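Local atomic coordinates of vesicular integral-membrane protein VIP36 (Canis lupus familiaris, PDB entry 2DUR), a protein that acts as a calcium-dependent intracellular lectin, recognising high-mannose glycans and taking part in the transport and sorting of glycoproteins in the early secretory pathway. Residues E4-E9 with S222-Q227; Q57-K62 with Y203-S208; A168-R173 with F226-E231. All coordinates share one frame; numbering follows the deposited sequence.

In the fold
The three contacts belong to the lumenal L-type lectin domain, a beta sandwich. Contacts 1 and 3 share F226 and Q227 at the end of strand 217-227, their centres about 11 Å apart, and H5 CE1 meets M229 CG at 3.5 Å between them. Contact 2 lies about 12 Å from contact 1 and 13 Å from contact 3, centre to centre. L61 of its loop joins it to contact 1 by packing: L61 CD1 is 3.5 Å from L225 CD1. None of the three touches the calcium or mannose sites. Strand 204-211, whose early part serves contact 2, leads to T211, G212, D213 and L214, which line the glycan pocket.

Contact 1 of 3, residues E4-E9 with S222-Q227; sequences EHLKRE and SMKLFQ
L6 meets K224 first, the methyl CD1 of L6 resting 3.8 Å from K224 CB, where the N-terminal segment 4-9, ahead of strand 27-31, pairs with the end of strand 217-227 in the eight-stranded sheet. At L225 the backbone takes over: K7 N donates to L225 O over 2.7 Å (168° at the hydrogen). L225 itself is buried, and its CD1 lies loosely against K7 CB. F226 follows as the residue bridged with L6, their CA atoms 4.5 Å apart; its backbone also bonds E65 of strand 64-73. Here L6 CD1 sits off-centre over the phenyl face, 4.2 Å from the F226 ring centroid and 29° from the ring normal. L6 CG is anti to the backbone N (chi1 -175°), and its methyl CD1 turns in toward F226 CE2 and CZ, although the CB bond sets out away from the strand. Q227 N then donates to H5 O at 2.9 Å, so one backbone bond stands on each side of the L6-F226 pair and the two chains run in opposite directions. The Q227 chain is fully extended and puts its OE1 3.2 Å from K7 CE. Two waters donate to that oxygen: one of them also accepts from K7 NZ, and the other lies in the plane of the H5 ring beside ND1. Lysine and amide are therefore coupled through solvent; K7 NZ and Q227 OE1 are 3.7 Å apart. The chemistry implies a short antiparallel pairing held by two backbone bonds, with a hydrated polar margin where the lysine charge may polarise the Q227 amide.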
loop_
_atom_site.group_PDB
_atom_site.type_symbol
_atom_site.label_atom_id
_atom_site.label_comp_id
_atom_site.label_asym_id
_atom_site.label_seq_id
_atom_site.Cartn_x
_atom_site.Cartn_y
_atom_site.Cartn_z
ATOM N N GLU A 4 13.654 -5.170 -17.205
ATOM C CA GLU A 4 13.098 -5.072 -18.565
ATOM C C GLU A 4 11.631 -4.611 -18.570
ATOM O O GLU A 4 11.187 -3.928 -19.507
ATOM C CB GLU A 4 13.217 -6.417 -19.303
ATOM C CG GLU A 4 12.941 -6.300 -20.803
ATOM C CD GLU A 4 12.759 -7.634 -21.515
ATOM O OE1 GLU A 4 13.059 -8.704 -20.925
ATOM O OE2 GLU A 4 12.306 -7.602 -22.685
ATOM N N HIS A 5 10.892 -4.991 -17.526
ATOM C CA HIS A 5 9.473 -4.697 -17.440
ATOM C C HIS A 5 9.168 -3.669 -16.347
ATOM O O HIS A 5 7.995 -3.414 -16.042
ATOM C CB HIS A 5 8.662 -5.982 -17.222
ATOM C CG HIS A 5 8.906 -7.031 -18.267
ATOM N ND1 HIS A 5 8.666 -6.812 -19.606
ATOM C CD2 HIS A 5 9.379 -8.298 -18.170
ATOM C CE1 HIS A 5 8.977 -7.901 -20.289
ATOM N NE2 HIS A 5 9.406 -8.818 -19.441
ATOM N N LEU A 6 10.223 -3.070 -15.788
ATOM C CA LEU A 6 10.055 -1.906 -14.896
ATOM C C LEU A 6 9.308 -0.780 -15.586
ATOM O O LEU A 6 9.659 -0.364 -16.700
ATOM C CB LEU A 6 11.408 -1.380 -14.399
ATOM C CG LEU A 6 11.359 -0.239 -13.366
ATOM C CD1 LEU A 6 10.910 -0.762 -12.001
ATOM C CD2 LEU A 6 12.717 0.465 -13.245
ATOM N N LYS A 7 8.279 -0.250 -14.927
ATOM C CA LYS A 7 7.561 0.889 -15.490
ATOM C C LYS A 7 7.967 2.132 -14.711
ATOM O O LYS A 7 7.482 2.366 -13.617
ATOM C CB LYS A 7 6.048 0.661 -15.464
ATOM C CG LYS A 7 5.594 -0.382 -16.489
ATOM C CD LYS A 7 5.677 0.228 -17.901
ATOM C CE LYS A 7 5.783 -0.828 -18.971
ATOM N NZ LYS A 7 5.911 -0.188 -20.316
ATOM N N ARG A 8 8.908 2.899 -15.253
ATOM C CA ARG A 8 9.520 3.958 -14.441
ATOM C C ARG A 8 8.532 5.038 -14.006
ATOM O O ARG A 8 8.679 5.622 -12.915
ATOM C CB ARG A 8 10.734 4.566 -15.164
ATOM C CG ARG A 8 11.501 5.651 -14.374
ATOM C CD ARG A 8 12.145 5.113 -13.127
ATOM N NE ARG A 8 12.756 6.181 -12.336
ATOM C CZ ARG A 8 12.115 6.909 -11.421
ATOM N NH1 ARG A 8 10.821 6.703 -11.177
ATOM N NH2 ARG A 8 12.769 7.857 -10.750
ATOM N N GLU A 9 7.511 5.267 -14.821
ATOM C CA GLU A 9 6.546 6.335 -14.586
ATOM C C GLU A 9 5.621 6.015 -13.393
ATOM O O GLU A 9 4.978 6.911 -12.835
ATOM C CB GLU A 9 5.731 6.646 -15.843
ATOM C CG GLU A 9 4.756 5.563 -16.288
ATOM C CD GLU A 9 5.364 4.484 -17.188
ATOM O OE1 GLU A 9 6.556 4.113 -17.045
ATOM O OE2 GLU A 9 4.604 3.979 -18.041
ATOM N N SER A 222 11.709 2.960 -1.867
ATOM C CA SER A 222 11.398 2.857 -3.277
ATOM C C SER A 222 10.083 2.124 -3.464
ATOM O O SER A 222 9.666 1.356 -2.583
ATOM C CB SER A 222 12.512 2.098 -4.043
ATOM O OG SER A 222 12.606 0.775 -3.576
ATOM N N MET A 223 9.462 2.390 -4.599
ATOM C CA MET A 223 8.315 1.639 -5.103
ATOM C C MET A 223 8.636 1.343 -6.555
ATOM O O MET A 223 8.892 2.253 -7.336
ATOM C CB MET A 223 7.061 2.497 -4.988
ATOM C CG MET A 223 6.723 2.771 -3.519
ATOM S SD MET A 223 5.217 3.718 -3.306
ATOM C CE MET A 223 3.959 2.573 -3.857
ATOM N N LYS A 224 8.666 0.063 -6.910
ATOM C CA LYS A 224 9.074 -0.329 -8.254
ATOM C C LYS A 224 7.966 -1.166 -8.833
ATOM O O LYS A 224 7.637 -2.220 -8.275
ATOM C CB LYS A 224 10.392 -1.110 -8.207
ATOM C CG LYS A 224 11.578 -0.240 -7.790
ATOM C CD LYS A 224 12.833 -1.092 -7.583
ATOM C CE LYS A 224 14.010 -0.252 -7.104
ATOM N NZ LYS A 224 15.266 -1.079 -7.105
ATOM N N LEU A 225 7.371 -0.660 -9.900
ATOM C CA LEU A 225 6.208 -1.307 -10.495
ATOM C C LEU A 225 6.637 -2.023 -11.759
ATOM O O LEU A 225 7.189 -1.391 -12.676
ATOM C CB LEU A 225 5.129 -0.264 -10.796
ATOM C CG LEU A 225 3.730 -0.747 -11.191
ATOM C CD1 LEU A 225 3.697 -1.276 -12.601
ATOM C CD2 LEU A 225 3.180 -1.772 -10.212
ATOM N N PHE A 226 6.325 -3.320 -11.825
ATOM C CA PHE A 226 6.677 -4.144 -12.989
ATOM C C PHE A 226 5.443 -4.574 -13.756
ATOM O O PHE A 226 4.446 -4.969 -13.149
ATOM C CB PHE A 226 7.446 -5.374 -12.525
ATOM C CG PHE A 226 8.735 -5.039 -11.837
ATOM C CD1 PHE A 226 8.800 -4.964 -10.449
ATOM C CD2 PHE A 226 9.885 -4.782 -12.582
ATOM C CE1 PHE A 226 9.991 -4.645 -9.806
ATOM C CE2 PHE A 226 11.072 -4.449 -11.948
ATOM C CZ PHE A 226 11.133 -4.387 -10.564
ATOM N N GLN A 227 5.501 -4.471 -15.082
ATOM C CA GLN A 227 4.469 -5.025 -15.925
ATOM C C GLN A 227 4.691 -6.535 -16.040
ATOM O O GLN A 227 5.800 -6.991 -16.318
ATOM C CB GLN A 227 4.505 -4.389 -17.309
ATOM C CG GLN A 227 3.442 -4.911 -18.244
ATOM C CD GLN A 227 3.504 -4.280 -19.623
ATOM O OE1 GLN A 227 4.447 -3.550 -19.952
ATOM N NE2 GLN A 227 2.493 -4.548 -20.433
HETATM O O HOH W 1 7.140 -4.030 -20.221
HETATM O O HOH W 2 3.709 -0.961 -21.527
#

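Contact 2 of 3, residues Q57-K62 with Y203-S208; sequences QPCFLK and YYFGAS
The Y204 ring carries P58 over one face: CB of the proline stands 4.2 Å above the ring plane, displaced toward the rim. The two side chains lie alongside each other, pointing the same way, and the pyrrolidine follows the outer half of the ring, with P58 CD 3.7 Å from Y204 CE2 and P58 CG 3.6 Å from Y204 OH. Placing Y204 CG beside the backbone N (chi1 -64°) brings the ring alongside P58. The F205 ring is approached differently. C59 SG lies at its edge, 5.0 Å from the centroid and 77° from the ring normal, which makes a Cys sulfur-aromatic contact, while C59 CB touches F205 CE2 at 3.6 Å from an oblique position. W64 meets the same phenyl group edge-to-face, and the Y89 ring packs against it at an inclined angle.

Backbone bonding fixes the level at which these groups face one another. C59 N donates to Y203 O across 2.8 Å, with an N-H...O angle of 174°; the CB bond of Y203 points away from the loop. Two residues away in each chain, at Q57 and F205, a water bridges the backbones: it accepts from F205 N and donates to Q57 O at 2.8 Å. The C59 sulfur also receives a weak hydrogen bond from L61 N, within its own loop.

The segment 57-62 is the connection by which the chain leaves strand 49-55 of one sheet and enters strand 64-73 of the other. Such a loop, its inward cysteine meeting an aromatic residue between the layers, belongs here to the concanavalin-like beta sandwich of the L-type lectins.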
loop_
_atom_site.group_PDB
_atom_site.type_symbol
_atom_site.label_atom_id
_atom_site.label_comp_id
_atom_site.label_asym_id
_atom_site.label_seq_id
_atom_site.Cartn_x
_atom_site.Cartn_y
_atom_site.Cartn_z
ATOM N N GLN A 57 0.465 9.655 -12.889
ATOM C CA GLN A 57 -0.258 9.065 -14.001
ATOM C C GLN A 57 -1.066 7.852 -13.560
ATOM O O GLN A 57 -0.525 6.995 -12.859
ATOM C CB GLN A 57 0.728 8.646 -15.088
ATOM C CG GLN A 57 1.440 9.831 -15.778
ATOM C CD GLN A 57 0.449 10.851 -16.317
ATOM O OE1 GLN A 57 -0.340 10.548 -17.221
ATOM N NE2 GLN A 57 0.471 12.063 -15.757
ATOM N N PRO A 58 -2.330 7.755 -14.023
ATOM C CA PRO A 58 -3.099 6.532 -13.761
ATOM C C PRO A 58 -2.390 5.326 -14.371
ATOM O O PRO A 58 -1.736 5.460 -15.421
ATOM C CB PRO A 58 -4.428 6.756 -14.494
ATOM C CG PRO A 58 -4.491 8.210 -14.816
ATOM C CD PRO A 58 -3.076 8.730 -14.833
ATOM N N CYS A 59 -2.527 4.170 -13.721
ATOM C CA CYS A 59 -1.962 2.924 -14.228
ATOM C C CYS A 59 -2.971 2.175 -15.096
ATOM O O CYS A 59 -4.054 1.816 -14.610
ATOM C CB CYS A 59 -1.553 2.014 -13.064
ATOM S SG CYS A 59 -0.783 0.469 -13.633
ATOM N N PHE A 60 -2.606 1.906 -16.355
ATOM C CA PHE A 60 -3.500 1.161 -17.256
ATOM C C PHE A 60 -3.030 -0.274 -17.508
ATOM O O PHE A 60 -3.583 -0.961 -18.368
ATOM C CB PHE A 60 -3.761 1.929 -18.563
ATOM C CG PHE A 60 -4.550 3.190 -18.368
ATOM C CD1 PHE A 60 -3.895 4.412 -18.162
ATOM C CD2 PHE A 60 -5.937 3.165 -18.364
ATOM C CE1 PHE A 60 -4.606 5.577 -17.967
ATOM C CE2 PHE A 60 -6.675 4.358 -18.175
ATOM C CZ PHE A 60 -5.988 5.560 -17.976
ATOM N N LEU A 61 -2.045 -0.729 -16.740
ATOM C CA LEU A 61 -1.602 -2.132 -16.791
ATOM C C LEU A 61 -2.659 -3.046 -16.177
ATOM O O LEU A 61 -3.125 -2.789 -15.076
ATOM C CB LEU A 61 -0.300 -2.333 -16.025
ATOM C CG LEU A 61 0.929 -1.541 -16.503
ATOM C CD1 LEU A 61 2.081 -1.857 -15.616
ATOM C CD2 LEU A 61 1.263 -1.865 -17.954
ATOM N N LYS A 62 -3.018 -4.123 -16.883
ATOM C CA LYS A 62 -3.924 -5.118 -16.315
ATOM C C LYS A 62 -3.219 -6.075 -15.365
ATOM O O LYS A 62 -3.825 -6.598 -14.425
ATOM C CB LYS A 62 -4.593 -5.925 -17.428
ATOM C CG LYS A 62 -5.446 -5.114 -18.377
ATOM C CD LYS A 62 -5.924 -6.033 -19.505
ATOM C CE LYS A 62 -6.697 -5.279 -20.556
ATOM N NZ LYS A 62 -5.831 -4.351 -21.328
ATOM N N TYR A 203 -6.563 3.447 -12.262
ATOM C CA TYR A 203 -6.462 3.927 -10.877
ATOM C C TYR A 203 -5.028 4.407 -10.576
ATOM O O TYR A 203 -4.110 4.194 -11.382
ATOM C CB TYR A 203 -6.906 2.816 -9.907
ATOM C CG TYR A 203 -8.410 2.707 -9.679
ATOM C CD1 TYR A 203 -9.321 3.399 -10.465
ATOM C CD2 TYR A 203 -8.915 1.869 -8.653
ATOM C CE1 TYR A 203 -10.710 3.295 -10.237
ATOM C CE2 TYR A 203 -10.282 1.737 -8.429
ATOM C CZ TYR A 203 -11.180 2.466 -9.203
ATOM O OH TYR A 203 -12.525 2.328 -8.964
ATOM N N TYR A 204 -4.840 5.048 -9.416
ATOM C CA TYR A 204 -3.553 5.625 -9.015
ATOM C C TYR A 204 -2.857 4.850 -7.924
ATOM O O TYR A 204 -3.492 4.453 -6.942
ATOM C CB TYR A 204 -3.770 7.072 -8.489
ATOM C CG TYR A 204 -4.275 8.010 -9.529
ATOM C CD1 TYR A 204 -5.637 8.233 -9.679
ATOM C CD2 TYR A 204 -3.382 8.699 -10.373
ATOM C CE1 TYR A 204 -6.114 9.094 -10.654
ATOM C CE2 TYR A 204 -3.854 9.553 -11.353
ATOM C CZ TYR A 204 -5.226 9.750 -11.486
ATOM O OH TYR A 204 -5.717 10.606 -12.448
ATOM N N PHE A 205 -1.546 4.641 -8.061
ATOM C CA PHE A 205 -0.780 4.118 -6.945
ATOM C C PHE A 205 -0.456 5.236 -5.964
ATOM O O PHE A 205 -0.122 6.355 -6.356
ATOM C CB PHE A 205 0.521 3.449 -7.402
ATOM C CG PHE A 205 0.279 2.141 -8.101
ATOM C CD1 PHE A 205 -0.076 1.035 -7.352
ATOM C CD2 PHE A 205 0.375 2.041 -9.493
ATOM C CE1 PHE A 205 -0.317 -0.190 -7.958
ATOM C CE2 PHE A 205 0.132 0.803 -10.125
ATOM C CZ PHE A 205 -0.214 -0.298 -9.345
ATOM N N GLY A 206 -0.553 4.902 -4.696
ATOM C CA GLY A 206 -0.216 5.856 -3.619
ATOM C C GLY A 206 0.270 5.135 -2.378
ATOM O O GLY A 206 0.146 3.911 -2.254
ATOM N N ALA A 207 0.852 5.891 -1.443
ATOM C CA ALA A 207 1.225 5.319 -0.148
ATOM C C ALA A 207 0.966 6.422 0.867
ATOM O O ALA A 207 1.129 7.605 0.554
ATOM C CB ALA A 207 2.715 4.884 -0.099
ATOM N N SER A 208 0.557 6.020 2.064
ATOM C CA SER A 208 0.313 6.980 3.124
ATOM C C SER A 208 0.614 6.383 4.481
ATOM O O SER A 208 0.769 5.165 4.655
ATOM C CB SER A 208 -1.139 7.502 3.045
ATOM O OG SER A 208 -2.056 6.443 3.304
HETATM O O HOH W 3 -0.371 5.265 -10.666
#

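Contact 3 of 3, residues A168-R173 with F226-E231; sequences AVRYSR and FQLMVE
L228 and R170 head a surface contact of side chains between the end of strand 165-172 and the loop that continues strand 217-227. The two chains run almost in the same direction here, the vectors from R170 CA to R173 CA and from L228 CA to E231 CA differing by 10°, and even the nearest CA pair, S172 with V230, is 7.9 Å apart, too far for backbone pairing. The gap is bridged by branches. L228 CD1 touches the arginine stem obliquely, 3.5 Å from R170 NE and 3.7 Å from R170 CG. The R170 chain is extended from CG to NE, with CG anti to the backbone N (chi1 -176°), which lays its aliphatic length across the leucine methyl. Further along, V230 divides its two methyls: CG2 lies 3.7 Å from S172 OG, and CG1 lies 3.7 Å from R173 CD. The S172 hydroxyl is not left to the valine, since it hydrogen-bonds D63 OD1. R173 carries its guanidinium past V230, with its edge toward E231 O, and its NH2 forms a salt bridge to E236 of helix 234-238. In the eight-stranded sheet, strand 64-73 lies between strands 165-172 and 217-227; R170 touches its E65, and V230 packs on D63 in the loop leading into it.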
loop_
_atom_site.group_PDB
_atom_site.type_symbol
_atom_site.label_atom_id
_atom_site.label_comp_id
_atom_site.label_asym_id
_atom_site.label_seq_id
_atom_site.Cartn_x
_atom_site.Cartn_y
_atom_site.Cartn_z
ATOM N N ALA A 168 5.758 -7.165 -1.537
ATOM C CA ALA A 168 5.360 -7.294 -2.926
ATOM C C ALA A 168 3.846 -7.432 -3.001
ATOM O O ALA A 168 3.250 -8.148 -2.196
ATOM C CB ALA A 168 6.040 -8.499 -3.567
ATOM N N VAL A 169 3.248 -6.705 -3.940
ATOM C CA VAL A 169 1.808 -6.803 -4.212
ATOM C C VAL A 169 1.661 -7.102 -5.684
ATOM O O VAL A 169 2.034 -6.298 -6.528
ATOM C CB VAL A 169 1.066 -5.485 -3.872
ATOM C CG1 VAL A 169 -0.425 -5.650 -4.165
ATOM C CG2 VAL A 169 1.298 -5.080 -2.384
ATOM N N ARG A 170 1.084 -8.256 -5.987
ATOM C CA ARG A 170 0.935 -8.729 -7.366
ATOM C C ARG A 170 -0.549 -8.818 -7.681
ATOM O O ARG A 170 -1.315 -9.352 -6.889
ATOM C CB ARG A 170 1.569 -10.115 -7.539
ATOM C CG ARG A 170 1.533 -10.632 -8.988
ATOM C CD ARG A 170 2.069 -12.081 -9.054
ATOM N NE ARG A 170 2.018 -12.632 -10.417
ATOM C CZ ARG A 170 0.980 -13.276 -10.975
ATOM N NH1 ARG A 170 -0.157 -13.521 -10.300
ATOM N NH2 ARG A 170 1.093 -13.709 -12.232
ATOM N N TYR A 171 -0.942 -8.295 -8.830
ATOM C CA TYR A 171 -2.321 -8.390 -9.236
ATOM C C TYR A 171 -2.400 -8.804 -10.707
ATOM O O TYR A 171 -1.874 -8.123 -11.569
ATOM C CB TYR A 171 -3.038 -7.043 -8.989
ATOM C CG TYR A 171 -4.496 -7.118 -9.380
ATOM C CD1 TYR A 171 -5.367 -8.004 -8.718
ATOM C CD2 TYR A 171 -4.995 -6.372 -10.440
ATOM C CE1 TYR A 171 -6.723 -8.110 -9.082
ATOM C CE2 TYR A 171 -6.344 -6.475 -10.836
ATOM C CZ TYR A 171 -7.200 -7.347 -10.146
ATOM O OH TYR A 171 -8.518 -7.455 -10.510
ATOM N N SER A 172 -3.068 -9.928 -10.984
ATOM C CA SER A 172 -3.179 -10.426 -12.352
ATOM C C SER A 172 -4.301 -11.442 -12.430
ATOM O O SER A 172 -4.343 -12.388 -11.609
ATOM C CB SER A 172 -1.859 -11.096 -12.786
ATOM O OG SER A 172 -1.989 -11.658 -14.106
ATOM N N ARG A 173 -5.191 -11.250 -13.405
ATOM C CA ARG A 173 -6.288 -12.201 -13.679
ATOM C C ARG A 173 -7.081 -12.526 -12.397
ATOM O O ARG A 173 -7.458 -13.684 -12.126
ATOM C CB ARG A 173 -5.736 -13.482 -14.329
ATOM C CG ARG A 173 -5.084 -13.208 -15.699
ATOM C CD ARG A 173 -4.665 -14.497 -16.385
ATOM N NE ARG A 173 -5.857 -15.204 -16.846
ATOM C CZ ARG A 173 -6.447 -15.026 -18.022
ATOM N NH1 ARG A 173 -5.960 -14.169 -18.926
ATOM N NH2 ARG A 173 -7.529 -15.735 -18.301
ATOM N N PHE A 226 6.325 -3.320 -11.825
ATOM C CA PHE A 226 6.677 -4.144 -12.989
ATOM C C PHE A 226 5.443 -4.574 -13.756
ATOM O O PHE A 226 4.446 -4.969 -13.149
ATOM C CB PHE A 226 7.446 -5.374 -12.525
ATOM C CG PHE A 226 8.735 -5.039 -11.837
ATOM C CD1 PHE A 226 8.800 -4.964 -10.449
ATOM C CD2 PHE A 226 9.885 -4.782 -12.582
ATOM C CE1 PHE A 226 9.991 -4.645 -9.806
ATOM C CE2 PHE A 226 11.072 -4.449 -11.948
ATOM C CZ PHE A 226 11.133 -4.387 -10.564
ATOM N N GLN A 227 5.501 -4.471 -15.082
ATOM C CA GLN A 227 4.469 -5.025 -15.925
ATOM C C GLN A 227 4.691 -6.535 -16.040
ATOM O O GLN A 227 5.800 -6.991 -16.318
ATOM C CB GLN A 227 4.505 -4.389 -17.309
ATOM C CG GLN A 227 3.442 -4.911 -18.244
ATOM C CD GLN A 227 3.504 -4.280 -19.623
ATOM O OE1 GLN A 227 4.447 -3.550 -19.952
ATOM N NE2 GLN A 227 2.493 -4.548 -20.433
ATOM N N LEU A 228 3.639 -7.300 -15.778
ATOM C CA LEU A 228 3.654 -8.731 -16.027
ATOM C C LEU A 228 3.137 -8.979 -17.442
ATOM O O LEU A 228 2.121 -8.418 -17.855
ATOM C CB LEU A 228 2.785 -9.461 -14.992
ATOM C CG LEU A 228 3.102 -9.184 -13.516
ATOM C CD1 LEU A 228 2.152 -9.945 -12.592
ATOM C CD2 LEU A 228 4.542 -9.543 -13.206
ATOM N N MET A 229 3.862 -9.808 -18.189
ATOM C CA MET A 229 3.467 -10.121 -19.557
ATOM C C MET A 229 2.538 -11.330 -19.495
ATOM O O MET A 229 2.972 -12.493 -19.433
ATOM C CB MET A 229 4.691 -10.375 -20.448
ATOM C CG MET A 229 5.709 -9.214 -20.492
ATOM S SD MET A 229 5.018 -7.549 -20.652
ATOM C CE MET A 229 4.272 -7.626 -22.281
ATOM N N VAL A 230 1.251 -11.028 -19.476
ATOM C CA VAL A 230 0.226 -12.041 -19.309
ATOM C C VAL A 230 -0.750 -11.937 -20.466
ATOM O O VAL A 230 -1.244 -10.847 -20.804
ATOM C CB VAL A 230 -0.511 -11.869 -17.954
ATOM C CG1 VAL A 230 -1.718 -12.810 -17.863
ATOM C CG2 VAL A 230 0.447 -12.115 -16.786
ATOM N N GLU A 231 -1.029 -13.084 -21.082
ATOM C CA GLU A 231 -1.949 -13.144 -22.186
ATOM C C GLU A 231 -3.376 -12.790 -21.794
ATOM O O GLU A 231 -3.897 -13.284 -20.790
ATOM C CB GLU A 231 -1.937 -14.542 -22.805
ATOM C CG GLU A 231 -2.635 -14.609 -24.156
ATOM C CD GLU A 231 -2.915 -16.030 -24.609
ATOM O OE1 GLU A 231 -2.883 -16.246 -25.835
ATOM O OE2 GLU A 231 -3.171 -16.913 -23.751
#